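Local coordinates for piwi domain-containing protein (Vanderwaltozyma polyspora, PDB 5THE) that probably binds RNA, its modelled part being the C-terminal lobe, with the Piwi domain, of a budding yeast Argonaute solved together with RNA, at residues L321-L324 / K325-Q328; R367-G370 / P371-N374. All blocks are in the same frame, centred on the assembly; numbering follows the deposited sequence.

Contact 1: L321-L324 / K325-Q328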
ATOM      1  N   LEU A 321       2.336  17.956   6.042  1.00 27.27           N
ATOM      2  CA  LEU A 321       1.285  18.971   5.987  1.00 29.27           C
ATOM      3  C   LEU A 321      -0.009  18.400   5.416  1.00 27.95           C
ATOM      4  O   LEU A 321      -1.091  18.576   5.995  1.00 34.01           O
ATOM      5  CB  LEU A 321       1.751  20.177   5.169  1.00 28.70           C
ATOM      6  CG  LEU A 321       0.721  21.286   4.891  1.00 30.56           C
ATOM      7  CD1 LEU A 321       0.073  21.809   6.177  1.00 30.57           C
ATOM      8  CD2 LEU A 321       1.338  22.433   4.109  1.00 29.29           C
ATOM      9  N   ASN A 322       0.087  17.693   4.292  1.00 24.96           N
ATOM     10  CA  ASN A 322      -1.104  17.092   3.697  1.00 28.73           C
ATOM     11  C   ASN A 322      -1.651  15.950   4.535  1.00 25.19           C
ATOM     12  O   ASN A 322      -2.867  15.741   4.560  1.00 26.12           O
ATOM     13  CB  ASN A 322      -0.802  16.600   2.283  1.00 31.43           C
ATOM     14  CG  ASN A 322      -0.651  17.734   1.313  1.00 32.67           C
ATOM     15  OD1 ASN A 322      -1.150  18.825   1.565  1.00 31.27           O
ATOM     16  ND2 ASN A 322       0.046  17.496   0.207  1.00 28.52           N
ATOM     17  N   ARG A 323      -0.786  15.171   5.193  1.00 26.21           N
ATOM     18  CA  ARG A 323      -1.308  14.152   6.103  1.00 24.46           C
ATOM     19  C   ARG A 323      -2.217  14.790   7.142  1.00 26.15           C
ATOM     20  O   ARG A 323      -3.298  14.267   7.441  1.00 24.69           O
ATOM     21  CB  ARG A 323      -0.171  13.394   6.795  1.00 25.51           C
ATOM     22  CG  ARG A 323       1.038  13.088   5.903  1.00 23.56           C
ATOM     23  CD  ARG A 323       0.809  11.868   5.032  1.00 21.99           C
ATOM     24  NE  ARG A 323      -0.209  12.054   3.997  1.00 24.12           N
ATOM     25  CZ  ARG A 323      -0.026  12.796   2.911  1.00 26.04           C
ATOM     26  NH1 ARG A 323       1.121  13.439   2.747  1.00 27.13           N
ATOM     27  NH2 ARG A 323      -0.984  12.907   2.001  1.00 21.66           N
ATOM     28  N   LEU A 324      -1.806  15.940   7.683  1.00 21.24           N
ATOM     29  CA  LEU A 324      -2.619  16.604   8.700  1.00 23.76           C
ATOM     30  C   LEU A 324      -3.880  17.204   8.097  1.00 24.96           C
ATOM     31  O   LEU A 324      -4.967  17.075   8.670  1.00 25.13           O
ATOM     32  CB  LEU A 324      -1.803  17.688   9.398  1.00 26.71           C
ATOM     33  CG  LEU A 324      -0.610  17.234  10.244  1.00 29.21           C
ATOM     34  CD1 LEU A 324       0.107  18.443  10.822  1.00 26.01           C
ATOM     35  CD2 LEU A 324      -1.092  16.325  11.336  1.00 24.62           C
ATOM     36  N   LYS A 325      -3.752  17.869   6.946  1.00 21.40           N
ATOM     37  CA  LYS A 325      -4.903  18.510   6.316  1.00 23.83           C
ATOM     38  C   LYS A 325      -5.990  17.499   5.993  1.00 19.90           C
ATOM     39  O   LYS A 325      -7.173  17.737   6.252  1.00 26.06           O
ATOM     40  CB  LYS A 325      -4.476  19.231   5.034  1.00 24.25           C
ATOM     41  CG  LYS A 325      -3.829  20.591   5.234  1.00 30.50           C
ATOM     42  CD  LYS A 325      -3.318  21.124   3.883  1.00 33.89           C
ATOM     43  CE  LYS A 325      -3.023  22.602   3.938  1.00 40.62           C
ATOM     44  NZ  LYS A 325      -2.592  23.147   2.611  1.00 37.10           N
ATOM     45  N   ILE A 326      -5.609  16.376   5.393  1.00 24.81           N
ATOM     46  CA  ILE A 326      -6.594  15.376   5.013  1.00 31.01           C
ATOM     47  C   ILE A 326      -7.211  14.752   6.251  1.00 26.62           C
ATOM     48  O   ILE A 326      -8.434  14.573   6.334  1.00 22.47           O
ATOM     49  CB  ILE A 326      -5.957  14.312   4.099  1.00 31.73           C
ATOM     50  CG1 ILE A 326      -5.398  14.984   2.839  1.00 26.07           C
ATOM     51  CG2 ILE A 326      -6.999  13.259   3.737  1.00 27.43           C
ATOM     52  CD1 ILE A 326      -4.584  14.052   1.942  1.00 28.35           C
ATOM     53  N   TYR A 327      -6.377  14.413   7.239  1.00 18.46           N
ATOM     54  CA  TYR A 327      -6.914  13.877   8.482  1.00 20.67           C
ATOM     55  C   TYR A 327      -7.951  14.825   9.065  1.00 23.19           C
ATOM     56  O   TYR A 327      -9.037  14.406   9.494  1.00 22.54           O
ATOM     57  CB  TYR A 327      -5.789  13.648   9.488  1.00 23.48           C
ATOM     58  CG  TYR A 327      -6.264  13.098  10.820  1.00 26.77           C
ATOM     59  CD1 TYR A 327      -6.864  13.927  11.776  1.00 23.66           C
ATOM     60  CD2 TYR A 327      -6.108  11.753  11.122  1.00 22.54           C
ATOM     61  CE1 TYR A 327      -7.288  13.424  12.999  1.00 22.99           C
ATOM     62  CE2 TYR A 327      -6.540  11.235  12.334  1.00 27.59           C
ATOM     63  CZ  TYR A 327      -7.121  12.076  13.267  1.00 22.66           C
ATOM     64  OH  TYR A 327      -7.532  11.554  14.465  1.00 24.80           O
ATOM     65  N   GLN A 328      -7.614  16.117   9.099  1.00 23.74           N
ATOM     66  CA  GLN A 328      -8.487  17.097   9.734  1.00 26.32           C
ATOM     67  C   GLN A 328      -9.846  17.176   9.042  1.00 26.28           C
ATOM     68  O   GLN A 328     -10.882  17.311   9.711  1.00 23.80           O
ATOM     69  CB  GLN A 328      -7.803  18.459   9.736  1.00 21.91           C
ATOM     70  CG  GLN A 328      -8.689  19.574  10.269  1.00 25.55           C
ATOM     71  CD  GLN A 328      -7.940  20.867  10.369  1.00 27.11           C
ATOM     72  OE1 GLN A 328      -7.262  21.274   9.425  1.00 27.19           O
ATOM     73  NE2 GLN A 328      -7.994  21.488  11.540  1.00 25.38           N
TER
HETATM   74  O   HOH W   1      -0.695  21.197   1.458  1.00 58.32           O

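Contact 2: R367-G370 / P371-N374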
ATOM      1  N   ARG A 367       4.923  20.602  14.769  1.00 25.18           N
ATOM      2  CA  ARG A 367       4.911  21.727  15.693  1.00 30.64           C
ATOM      3  C   ARG A 367       4.585  23.025  14.959  1.00 28.05           C
ATOM      4  O   ARG A 367       3.892  23.897  15.504  1.00 24.34           O
ATOM      5  CB  ARG A 367       6.252  21.836  16.418  1.00 34.18           C
ATOM      6  CG  ARG A 367       6.325  23.040  17.364  1.00 39.73           C
ATOM      7  CD  ARG A 367       7.659  23.103  18.102  1.00 47.94           C
ATOM      8  NE  ARG A 367       7.821  24.351  18.843  1.00 55.20           N
ATOM      9  CZ  ARG A 367       8.495  25.406  18.395  1.00 62.91           C
ATOM     10  NH1 ARG A 367       9.071  25.370  17.201  1.00 63.49           N
ATOM     11  NH2 ARG A 367       8.595  26.500  19.139  1.00 67.37           N
ATOM     12  N   LYS A 368       5.046  23.142  13.717  1.00 28.32           N
ATOM     13  CA  LYS A 368       4.790  24.312  12.890  1.00 35.70           C
ATOM     14  C   LYS A 368       3.441  24.220  12.179  1.00 30.48           C
ATOM     15  O   LYS A 368       2.673  25.182  12.184  1.00 28.58           O
ATOM     16  CB  LYS A 368       5.915  24.477  11.868  1.00 35.33           C
ATOM     17  CG  LYS A 368       5.695  25.661  10.918  1.00 47.67           C
ATOM     18  CD  LYS A 368       6.558  25.570   9.668  1.00 56.52           C
ATOM     19  CE  LYS A 368       6.238  26.688   8.678  1.00 64.56           C
ATOM     20  NZ  LYS A 368       6.596  28.053   9.181  1.00 66.06           N
ATOM     21  N   PHE A 369       3.140  23.071  11.560  1.00 26.21           N
ATOM     22  CA  PHE A 369       1.936  22.951  10.733  1.00 22.36           C
ATOM     23  C   PHE A 369       0.653  22.968  11.568  1.00 27.02           C
ATOM     24  O   PHE A 369      -0.346  23.573  11.167  1.00 29.42           O
ATOM     25  CB  PHE A 369       1.989  21.653   9.912  1.00 25.92           C
ATOM     26  CG  PHE A 369       3.076  21.618   8.881  1.00 28.60           C
ATOM     27  CD1 PHE A 369       3.433  22.767   8.184  1.00 26.18           C
ATOM     28  CD2 PHE A 369       3.739  20.426   8.594  1.00 29.84           C
ATOM     29  CE1 PHE A 369       4.437  22.735   7.218  1.00 29.10           C
ATOM     30  CE2 PHE A 369       4.748  20.387   7.636  1.00 23.30           C
ATOM     31  CZ  PHE A 369       5.096  21.550   6.947  1.00 26.15           C
ATOM     32  N   GLY A 370       0.638  22.264  12.697  1.00 29.11           N
ATOM     33  CA  GLY A 370      -0.547  22.143  13.524  1.00 29.42           C
ATOM     34  C   GLY A 370      -1.224  23.467  13.857  1.00 32.33           C
ATOM     35  O   GLY A 370      -2.437  23.640  13.661  1.00 28.28           O
ATOM     36  N   PRO A 371      -0.458  24.430  14.379  1.00 30.36           N
ATOM     37  CA  PRO A 371      -1.057  25.744  14.670  1.00 24.47           C
ATOM     38  C   PRO A 371      -1.618  26.434  13.447  1.00 25.66           C
ATOM     39  O   PRO A 371      -2.602  27.173  13.578  1.00 30.14           O
ATOM     40  CB  PRO A 371       0.105  26.537  15.279  1.00 24.05           C
ATOM     41  CG  PRO A 371       0.980  25.474  15.875  1.00 30.69           C
ATOM     42  CD  PRO A 371       0.923  24.343  14.882  1.00 26.67           C
ATOM     43  N   GLN A 372      -1.028  26.219  12.261  1.00 22.22           N
ATOM     44  CA  GLN A 372      -1.604  26.780  11.044  1.00 27.40           C
ATOM     45  C   GLN A 372      -2.990  26.205  10.768  1.00 22.66           C
ATOM     46  O   GLN A 372      -3.820  26.871  10.144  1.00 22.24           O
ATOM     47  CB  GLN A 372      -0.680  26.525   9.851  1.00 29.39           C
ATOM     48  CG  GLN A 372       0.740  27.058  10.016  1.00 31.14           C
ATOM     49  CD  GLN A 372       1.662  26.613   8.889  1.00 39.08           C
ATOM     50  OE1 GLN A 372       1.272  25.828   8.026  1.00 42.37           O
ATOM     51  NE2 GLN A 372       2.890  27.111   8.896  1.00 37.99           N
ATOM     52  N   LEU A 373      -3.261  24.986  11.232  1.00 24.32           N
ATOM     53  CA  LEU A 373      -4.506  24.299  10.906  1.00 23.61           C
ATOM     54  C   LEU A 373      -5.531  24.286  12.036  1.00 23.27           C
ATOM     55  O   LEU A 373      -6.725  24.177  11.752  1.00 25.44           O
ATOM     56  CB  LEU A 373      -4.217  22.845  10.501  1.00 22.01           C
ATOM     57  CG  LEU A 373      -3.258  22.588   9.342  1.00 24.16           C
ATOM     58  CD1 LEU A 373      -2.953  21.096   9.241  1.00 27.94           C
ATOM     59  CD2 LEU A 373      -3.875  23.091   8.051  1.00 26.61           C
ATOM     60  N   ASN A 374      -5.117  24.363  13.303  1.00 23.68           N
ATOM     61  CA  ASN A 374      -6.040  24.196  14.424  1.00 25.63           C
ATOM     62  C   ASN A 374      -6.477  25.528  15.035  1.00 23.98           C
ATOM     63  O   ASN A 374      -7.029  25.545  16.147  1.00 24.26           O
ATOM     64  CB  ASN A 374      -5.413  23.292  15.505  1.00 26.85           C
ATOM     65  CG  ASN A 374      -4.142  23.895  16.120  1.00 26.60           C
ATOM     66  OD1 ASN A 374      -3.868  25.080  15.959  1.00 27.93           O
ATOM     67  ND2 ASN A 374      -3.372  23.079  16.819  1.00 24.34           N
TER

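Contact 1: L321-L324 / K325-Q328
Lys325 lies across Leu321 one helical turn earlier, its aliphatic chain running back over the leucine, its CD passing beside the Asn322 amide and its ammonium group reaching beyond, linked back toward the amide through a water. The evidence is in the distances: CE of Lys325 sits 3.9 Å from CD1 of Leu321, and CD of Lys325 is equally far from OD1 of Asn322. With CG anti to its own carbonyl carbon (chi1 -80°) and the rest of the chain extended, Lys325 is directed back along the helix toward the preceding turn. The water accepts from Lys325 NZ at 3.0 Å; its approach to Asn322 OD1 is suspiciously short at 2.4 Å, so that leg of the bridge is doubtful in detail. An alanine in place of Lys325 would probably strip the lysine's aliphatic cover from one flank of Leu321 and leave the water without its ammonium partner. The other end of the Asn322 amide, ND2, is bound to Asp301, which also forms a salt bridge with NH1 of Arg323. Arg323 and Ile326 lie side by side and point the same way, CD1 of Ile326 approaching the guanidinium obliquely, 3.8 Å from NH2. Beneath the side chains run four successive i to i+4 backbone bonds, of which the one from Ile326 N to Asn322 O is 2.9 Å long and nearly straight (170°). These eight residues form most of helix 320-329 in the Piwi domain. Leu321 and Leu324 pack on Phe369 of helix 351-373, whereas Arg323 and Tyr327 rest on strand 264-274, where Tyr327 OH bonds to Pro265 O.

Contact 2: R367-G370 / P371-N374
Pro371 breaks the regular bonding of the helix, since its N has no hydrogen to offer Arg367 O, and its ring carbon CD lies instead 3.1 Å from that oxygen; the helix is kinked here. Just before the proline, Gly370 O accepts twice: Asn374 N approaches nearly along the C=O axis at 2.8 Å, while Leu373 N, at 2.9 Å, stands 61° out of the carbonyl plane. Leu373 N also makes a weak bond to Phe369 O. Among the side chains, Gln372 lies between Lys368 and Phe369. Its NE2 meets the lysine's aliphatic chain, 3.4 Å from CE, the two chains crossing at a slant. On the other branch OE1 comes to the edge of the Phe369 ring, near its plane and 3.8 Å from CD1, with ring and amide planes 64° apart. Asn374 has CG between its backbone N and carbonyl carbon (chi1 63°), which folds the amide back over Gly370 O; its OD1 accepts from Asn377 N, in the segment that follows the helix. The contact spans the C-terminal end of helix 351-373, the crossover between parallel strands 339-344 and 383-389, and the first residue beyond it, with Phe369 and Leu373 packed against helix 320-329.

How the contacts relate
Contact 1 precedes contact 2 along the chain, and strand 339-344 runs between their helices, 320-329 and 351-373. Their centres are about 10 Å apart, and both lie in the Piwi domain, which belongs to the RNase H clan. The helices meet directly: Leu324 CB is 3.6 Å from Leu373 CD1, and Phe369 CE2 lies 3.8 Å from Leu321 N. A probable hydrogen bond, 3.0 Å from Gln328 NE2 to Leu373 O, ties the two C-terminal ends together, NE2 also bonding to Gly333 O. With their nearest atoms about 19 and 29 Å from the bound nucleic acid, the contacts belong to two packed helices of the Piwi domain, away from the RNA.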